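PDB 2J13: polysaccharide deacetylase from Bacillus anthracis, which probably removes acetyl groups from cell-wall polysaccharide, most likely peptidoglycan, as a zinc-containing carbohydrate esterase of family 4. Local coordinates for residues 47-59 with 231-244. Residues are numbered along the deposited sequence; the frame is centred on the assembly and turned at random.
Sequences FYLGDTKKKDIYL and KGYHFKSLDDLVKS. With ZN (zinc ion), chain D.
With CG anti to the carbonyl carbon in both Asp56 (chi1 -68°) and His234 (chi1 -50°), carboxylate and imidazole leave the same face of two paired parallel strands and converge on a zinc ion. Asp56 OD1 lies 1.9 Å from the metal and His234 ND1 2.2 Å from it, and two waters are also bound to it. The planes of the two groups stand 56° apart, with OD1 at the edge of the imidazole; OD1 and ND1 are close because they share the metal, not through a hydrogen bond. The second oxygen is also engaged: the Lys236 chain, bent at chi2, chi3 and chi4, curls back so that NZ meets Asp56 OD2 at 3.0 Å from above the carboxylate plane. OD1 is thus taken by the zinc and OD2 by Lys236, with Lys54 as a weak second partner of OD2.

The backbone ladder sets this pairing: Lys55 O accepts from His234 N, Ile57 N reaches His234 O at 2.9 Å, and Ile57 O accepts from Lys236 N. On the other sheet face, Ile57 CD1 sits 3.9 Å from the Phe235 ring centroid, a CH-pi contact, while CG2 touches Tyr233. Lys55, extended beyond CG, crosses the Tyr233 ring and ends with NZ 2.7 Å from Lys231 O.

Leu241, on helix 238-243, divides its methyls between two rings: CD1 lies over Tyr58, 3.9 Å from the centroid, and CD2 over Phe47 at 4.0 Å. Ser237 and Asp240 close a capping box at the start of that helix. The zinc held by Asp56 and His234 is a different ion from the one bound by His113 and His117. Parallel strands 56-59 and 234-236 joined in this way fit the distorted beta/alpha barrel of NodB-homology deacetylases.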
loop_
_atom_site.group_PDB
_atom_site.type_symbol
_atom_site.label_atom_id
_atom_site.label_comp_id
_atom_site.label_asym_id
_atom_site.label_seq_id
_atom_site.Cartn_x
_atom_site.Cartn_y
_atom_site.Cartn_z
ATOM N N PHE A 47 10.269 -2.333 -1.623
ATOM C CA PHE A 47 9.984 -3.224 -2.754
ATOM C C PHE A 47 8.844 -2.675 -3.570
ATOM O O PHE A 47 8.058 -1.856 -3.088
ATOM C CB PHE A 47 9.770 -4.676 -2.307
ATOM C CG PHE A 47 8.682 -4.888 -1.306
ATOM C CD1 PHE A 47 7.367 -5.041 -1.706
ATOM C CD2 PHE A 47 8.974 -5.008 0.045
ATOM C CE1 PHE A 47 6.372 -5.264 -0.771
ATOM C CE2 PHE A 47 7.967 -5.224 0.976
ATOM C CZ PHE A 47 6.669 -5.355 0.574
ATOM N N TYR A 48 8.774 -3.107 -4.828
ATOM C CA TYR A 48 7.703 -2.718 -5.729
ATOM C C TYR A 48 7.152 -3.903 -6.520
ATOM O O TYR A 48 6.146 -3.740 -7.205
ATOM C CB TYR A 48 8.108 -1.590 -6.670
ATOM C CG TYR A 48 8.993 -2.021 -7.827
ATOM C CD1 TYR A 48 10.334 -2.287 -7.614
ATOM C CD2 TYR A 48 8.484 -2.161 -9.097
ATOM C CE1 TYR A 48 11.186 -2.666 -8.671
ATOM C CE2 TYR A 48 9.322 -2.552 -10.163
ATOM C CZ TYR A 48 10.644 -2.800 -9.933
ATOM O OH TYR A 48 11.462 -3.176 -10.997
ATOM N N LEU A 49 7.778 -5.064 -6.361
ATOM C CA LEU A 49 7.410 -6.308 -7.043
ATOM C C LEU A 49 7.647 -7.462 -6.098
ATOM O O LEU A 49 8.507 -7.378 -5.185
ATOM C CB LEU A 49 8.318 -6.564 -8.242
ATOM C CG LEU A 49 8.128 -5.946 -9.595
ATOM C CD1 LEU A 49 9.358 -6.349 -10.406
ATOM C CD2 LEU A 49 6.835 -6.410 -10.238
ATOM N N GLY A 50 6.913 -8.545 -6.307
ATOM C CA GLY A 50 7.188 -9.809 -5.638
ATOM C C GLY A 50 8.052 -10.685 -6.541
ATOM O O GLY A 50 8.678 -10.208 -7.467
ATOM N N ASP A 51 8.069 -11.970 -6.255
ATOM C CA ASP A 51 8.860 -12.936 -7.024
ATOM C C ASP A 51 8.353 -13.037 -8.459
ATOM O O ASP A 51 7.186 -13.360 -8.674
ATOM C CB ASP A 51 8.737 -14.283 -6.325
ATOM C CG ASP A 51 9.617 -15.344 -6.939
ATOM O OD1 ASP A 51 10.425 -15.020 -7.831
ATOM O OD2 ASP A 51 9.480 -16.502 -6.500
ATOM N N THR A 52 9.227 -12.768 -9.427
ATOM C CA THR A 52 8.834 -12.678 -10.837
ATOM C C THR A 52 8.841 -14.029 -11.562
ATOM O O THR A 52 8.571 -14.092 -12.771
ATOM C CB THR A 52 9.748 -11.706 -11.596
ATOM O OG1 THR A 52 11.113 -12.137 -11.485
ATOM C CG2 THR A 52 9.619 -10.323 -11.033
ATOM N N LYS A 53 9.146 -15.093 -10.828
ATOM C CA LYS A 53 9.161 -16.453 -11.368
ATOM C C LYS A 53 7.907 -17.242 -10.946
ATOM O O LYS A 53 7.765 -18.408 -11.296
ATOM C CB LYS A 53 10.442 -17.181 -10.922
ATOM C CG LYS A 53 10.349 -17.937 -9.581
ATOM C CD LYS A 53 11.734 -18.273 -9.012
ATOM C CE LYS A 53 11.646 -19.189 -7.776
ATOM N NZ LYS A 53 10.776 -18.645 -6.666
ATOM N N LYS A 54 7.012 -16.601 -10.190
ATOM C CA LYS A 54 5.750 -17.185 -9.754
ATOM C C LYS A 54 4.622 -16.249 -10.192
ATOM O O LYS A 54 4.813 -15.032 -10.250
ATOM C CB LYS A 54 5.719 -17.306 -8.229
ATOM C CG LYS A 54 6.783 -18.203 -7.625
ATOM C CD LYS A 54 6.853 -18.041 -6.099
ATOM C CE LYS A 54 5.629 -18.613 -5.376
ATOM N NZ LYS A 54 5.679 -18.336 -3.898
ATOM N N LYS A 55 3.450 -16.811 -10.477
ATOM C CA LYS A 55 2.296 -16.037 -10.922
ATOM C C LYS A 55 1.463 -15.549 -9.732
ATOM O O LYS A 55 0.225 -15.555 -9.773
ATOM C CB LYS A 55 1.412 -16.851 -11.887
ATOM C CG LYS A 55 1.956 -16.864 -13.314
ATOM C CD LYS A 55 0.935 -17.406 -14.345
ATOM C CE LYS A 55 1.200 -16.826 -15.739
ATOM N NZ LYS A 55 0.194 -17.292 -16.751
ATOM N N ASP A 56 2.151 -15.107 -8.686
ATOM C CA ASP A 56 1.507 -14.455 -7.533
ATOM C C ASP A 56 1.523 -12.961 -7.741
ATOM O O ASP A 56 2.529 -12.398 -8.163
ATOM C CB ASP A 56 2.257 -14.785 -6.236
ATOM C CG ASP A 56 2.138 -16.241 -5.844
ATOM O OD1 ASP A 56 1.293 -16.936 -6.430
ATOM O OD2 ASP A 56 2.878 -16.683 -4.952
ATOM N N ILE A 57 0.385 -12.331 -7.469
ATOM C CA ILE A 57 0.220 -10.885 -7.581
ATOM C C ILE A 57 -0.466 -10.322 -6.332
ATOM O O ILE A 57 -1.028 -11.058 -5.533
ATOM C CB ILE A 57 -0.507 -10.498 -8.850
ATOM C CG1 ILE A 57 -1.900 -11.157 -8.913
ATOM C CG2 ILE A 57 0.382 -10.848 -10.072
ATOM C CD1 ILE A 57 -2.746 -10.714 -10.153
ATOM N N TYR A 58 -0.361 -9.003 -6.145
ATOM C CA TYR A 58 -0.683 -8.361 -4.853
ATOM C C TYR A 58 -1.505 -7.107 -5.071
ATOM O O TYR A 58 -1.013 -6.153 -5.616
ATOM C CB TYR A 58 0.620 -8.019 -4.116
ATOM C CG TYR A 58 1.535 -9.209 -4.033
ATOM C CD1 TYR A 58 1.426 -10.100 -2.985
ATOM C CD2 TYR A 58 2.465 -9.466 -5.027
ATOM C CE1 TYR A 58 2.242 -11.243 -2.918
ATOM C CE2 TYR A 58 3.289 -10.594 -4.967
ATOM C CZ TYR A 58 3.152 -11.476 -3.906
ATOM O OH TYR A 58 3.943 -12.605 -3.769
ATOM N N LEU A 59 -2.765 -7.143 -4.649
ATOM C CA LEU A 59 -3.666 -6.028 -4.778
ATOM C C LEU A 59 -3.520 -5.069 -3.588
ATOM O O LEU A 59 -3.534 -5.498 -2.417
ATOM C CB LEU A 59 -5.087 -6.581 -4.884
ATOM C CG LEU A 59 -6.228 -5.610 -5.059
ATOM C CD1 LEU A 59 -6.026 -4.819 -6.333
ATOM C CD2 LEU A 59 -7.599 -6.300 -5.063
ATOM N N LYS A 231 -5.977 -16.755 -16.225
ATOM C CA LYS A 231 -4.618 -16.781 -16.739
ATOM C C LYS A 231 -3.595 -17.392 -15.770
ATOM O O LYS A 231 -2.387 -17.337 -16.020
ATOM C CB LYS A 231 -4.199 -15.382 -17.188
ATOM C CG LYS A 231 -4.989 -14.887 -18.388
ATOM C CD LYS A 231 -4.664 -13.447 -18.787
ATOM C CE LYS A 231 -3.183 -13.279 -19.105
ATOM N NZ LYS A 231 -2.997 -12.418 -20.331
ATOM N N GLY A 232 -4.065 -18.004 -14.692
ATOM C CA GLY A 232 -3.215 -18.754 -13.786
ATOM C C GLY A 232 -2.645 -17.932 -12.651
ATOM O O GLY A 232 -1.837 -18.448 -11.858
ATOM N N TYR A 233 -3.077 -16.672 -12.534
ATOM C CA TYR A 233 -2.586 -15.826 -11.433
ATOM C C TYR A 233 -3.249 -16.140 -10.110
ATOM O O TYR A 233 -4.417 -16.533 -10.042
ATOM C CB TYR A 233 -2.753 -14.343 -11.762
ATOM C CG TYR A 233 -1.808 -13.874 -12.824
ATOM C CD1 TYR A 233 -0.548 -13.377 -12.486
ATOM C CD2 TYR A 233 -2.148 -13.918 -14.153
ATOM C CE1 TYR A 233 0.333 -12.949 -13.445
ATOM C CE2 TYR A 233 -1.271 -13.477 -15.133
ATOM C CZ TYR A 233 -0.016 -13.004 -14.760
ATOM O OH TYR A 233 0.872 -12.552 -15.688
ATOM N N HIS A 234 -2.492 -15.926 -9.041
ATOM C CA HIS A 234 -2.976 -16.104 -7.676
ATOM C C HIS A 234 -2.823 -14.786 -6.949
ATOM O O HIS A 234 -1.755 -14.208 -6.988
ATOM C CB HIS A 234 -2.120 -17.141 -6.955
ATOM C CG HIS A 234 -1.935 -18.409 -7.736
ATOM N ND1 HIS A 234 -0.712 -19.034 -7.873
ATOM C CD2 HIS A 234 -2.810 -19.124 -8.479
ATOM C CE1 HIS A 234 -0.849 -20.096 -8.649
ATOM N NE2 HIS A 234 -2.112 -20.175 -9.030
ATOM N N PHE A 235 -3.878 -14.357 -6.280
ATOM C CA PHE A 235 -3.864 -13.118 -5.496
ATOM C C PHE A 235 -3.457 -13.404 -4.065
ATOM O O PHE A 235 -4.138 -14.172 -3.352
ATOM C CB PHE A 235 -5.244 -12.480 -5.508
ATOM C CG PHE A 235 -5.618 -11.876 -6.814
ATOM C CD1 PHE A 235 -6.261 -12.625 -7.800
ATOM C CD2 PHE A 235 -5.366 -10.546 -7.051
ATOM C CE1 PHE A 235 -6.629 -12.059 -8.989
ATOM C CE2 PHE A 235 -5.731 -9.951 -8.271
ATOM C CZ PHE A 235 -6.363 -10.720 -9.241
ATOM N N LYS A 236 -2.384 -12.754 -3.637
ATOM C CA LYS A 236 -1.750 -13.005 -2.366
ATOM C C LYS A 236 -1.625 -11.715 -1.543
ATOM O O LYS A 236 -1.906 -10.618 -2.038
ATOM C CB LYS A 236 -0.371 -13.621 -2.611
ATOM C CG LYS A 236 -0.365 -14.900 -3.463
ATOM C CD LYS A 236 -0.860 -16.075 -2.658
ATOM C CE LYS A 236 -0.086 -17.326 -2.937
ATOM N NZ LYS A 236 1.323 -17.220 -2.457
ATOM N N SER A 237 -1.218 -11.864 -0.289
ATOM C CA SER A 237 -1.036 -10.722 0.617
ATOM C C SER A 237 0.405 -10.266 0.667
ATOM O O SER A 237 1.312 -10.984 0.262
ATOM C CB SER A 237 -1.443 -11.099 2.031
ATOM O OG SER A 237 -0.395 -11.841 2.630
ATOM N N LEU A 238 0.628 -9.070 1.206
ATOM C CA LEU A 238 1.991 -8.551 1.356
ATOM C C LEU A 238 2.798 -9.390 2.360
ATOM O O LEU A 238 3.993 -9.501 2.217
ATOM C CB LEU A 238 1.997 -7.085 1.746
ATOM C CG LEU A 238 1.455 -6.135 0.677
ATOM C CD1 LEU A 238 1.594 -4.701 1.159
ATOM C CD2 LEU A 238 2.197 -6.304 -0.668
ATOM N N ASP A 239 2.130 -9.977 3.343
ATOM C CA ASP A 239 2.772 -10.999 4.214
ATOM C C ASP A 239 3.301 -12.185 3.372
ATOM O O ASP A 239 4.409 -12.715 3.615
ATOM C CB ASP A 239 1.781 -11.485 5.279
ATOM C CG ASP A 239 1.426 -10.423 6.352
ATOM O OD1 ASP A 239 2.008 -9.318 6.429
ATOM O OD2 ASP A 239 0.516 -10.722 7.159
ATOM N N ASP A 240 2.515 -12.634 2.398
ATOM C CA ASP A 240 2.929 -13.731 1.507
ATOM C C ASP A 240 4.143 -13.317 0.680
ATOM O O ASP A 240 5.078 -14.115 0.456
ATOM C CB ASP A 240 1.793 -14.124 0.545
ATOM C CG ASP A 240 0.576 -14.687 1.245
ATOM O OD1 ASP A 240 0.762 -15.463 2.213
ATOM O OD2 ASP A 240 -0.586 -14.400 0.810
ATOM N N LEU A 241 4.154 -12.059 0.242
ATOM C CA LEU A 241 5.237 -11.530 -0.556
ATOM C C LEU A 241 6.542 -11.679 0.217
ATOM O O LEU A 241 7.518 -12.211 -0.308
ATOM C CB LEU A 241 5.018 -10.048 -0.900
ATOM C CG LEU A 241 6.029 -9.502 -1.917
ATOM C CD1 LEU A 241 5.448 -8.385 -2.798
ATOM C CD2 LEU A 241 7.309 -9.031 -1.207
ATOM N N VAL A 242 6.542 -11.181 1.446
ATOM C CA VAL A 242 7.741 -11.242 2.274
ATOM C C VAL A 242 8.220 -12.699 2.422
ATOM O O VAL A 242 9.421 -12.983 2.275
ATOM C CB VAL A 242 7.494 -10.567 3.643
ATOM C CG1 VAL A 242 8.673 -10.813 4.591
ATOM C CG2 VAL A 242 7.303 -9.075 3.444
ATOM N N LYS A 243 7.294 -13.615 2.702
ATOM C CA LYS A 243 7.629 -15.050 2.779
ATOM C C LYS A 243 8.102 -15.639 1.447
ATOM O O LYS A 243 9.009 -16.479 1.442
ATOM C CB LYS A 243 6.447 -15.860 3.291
ATOM C CG LYS A 243 6.051 -15.536 4.722
ATOM C CD LYS A 243 4.679 -16.125 5.060
ATOM C CE LYS A 243 4.080 -15.500 6.316
ATOM N NZ LYS A 243 2.669 -15.936 6.558
ATOM N N SER A 244 7.492 -15.224 0.331
ATOM C CA SER A 244 7.964 -15.588 -1.029
ATOM C C SER A 244 9.440 -15.276 -1.194
ATOM O O SER A 244 10.081 -15.722 -2.157
ATOM C CB SER A 244 7.199 -14.835 -2.131
ATOM O OG SER A 244 7.869 -13.620 -2.511
HETATM ZN ZN ZN D . 0.895 -18.845 -6.345
HETATM O O HOH W 1 -2.124 -7.756 -1.413
HETATM O O HOH W 2 -3.942 -9.660 -3.642
HETATM O O HOH W 3 0.491 -20.812 -5.012
HETATM O O HOH W 4 2.702 -19.693 -7.430
#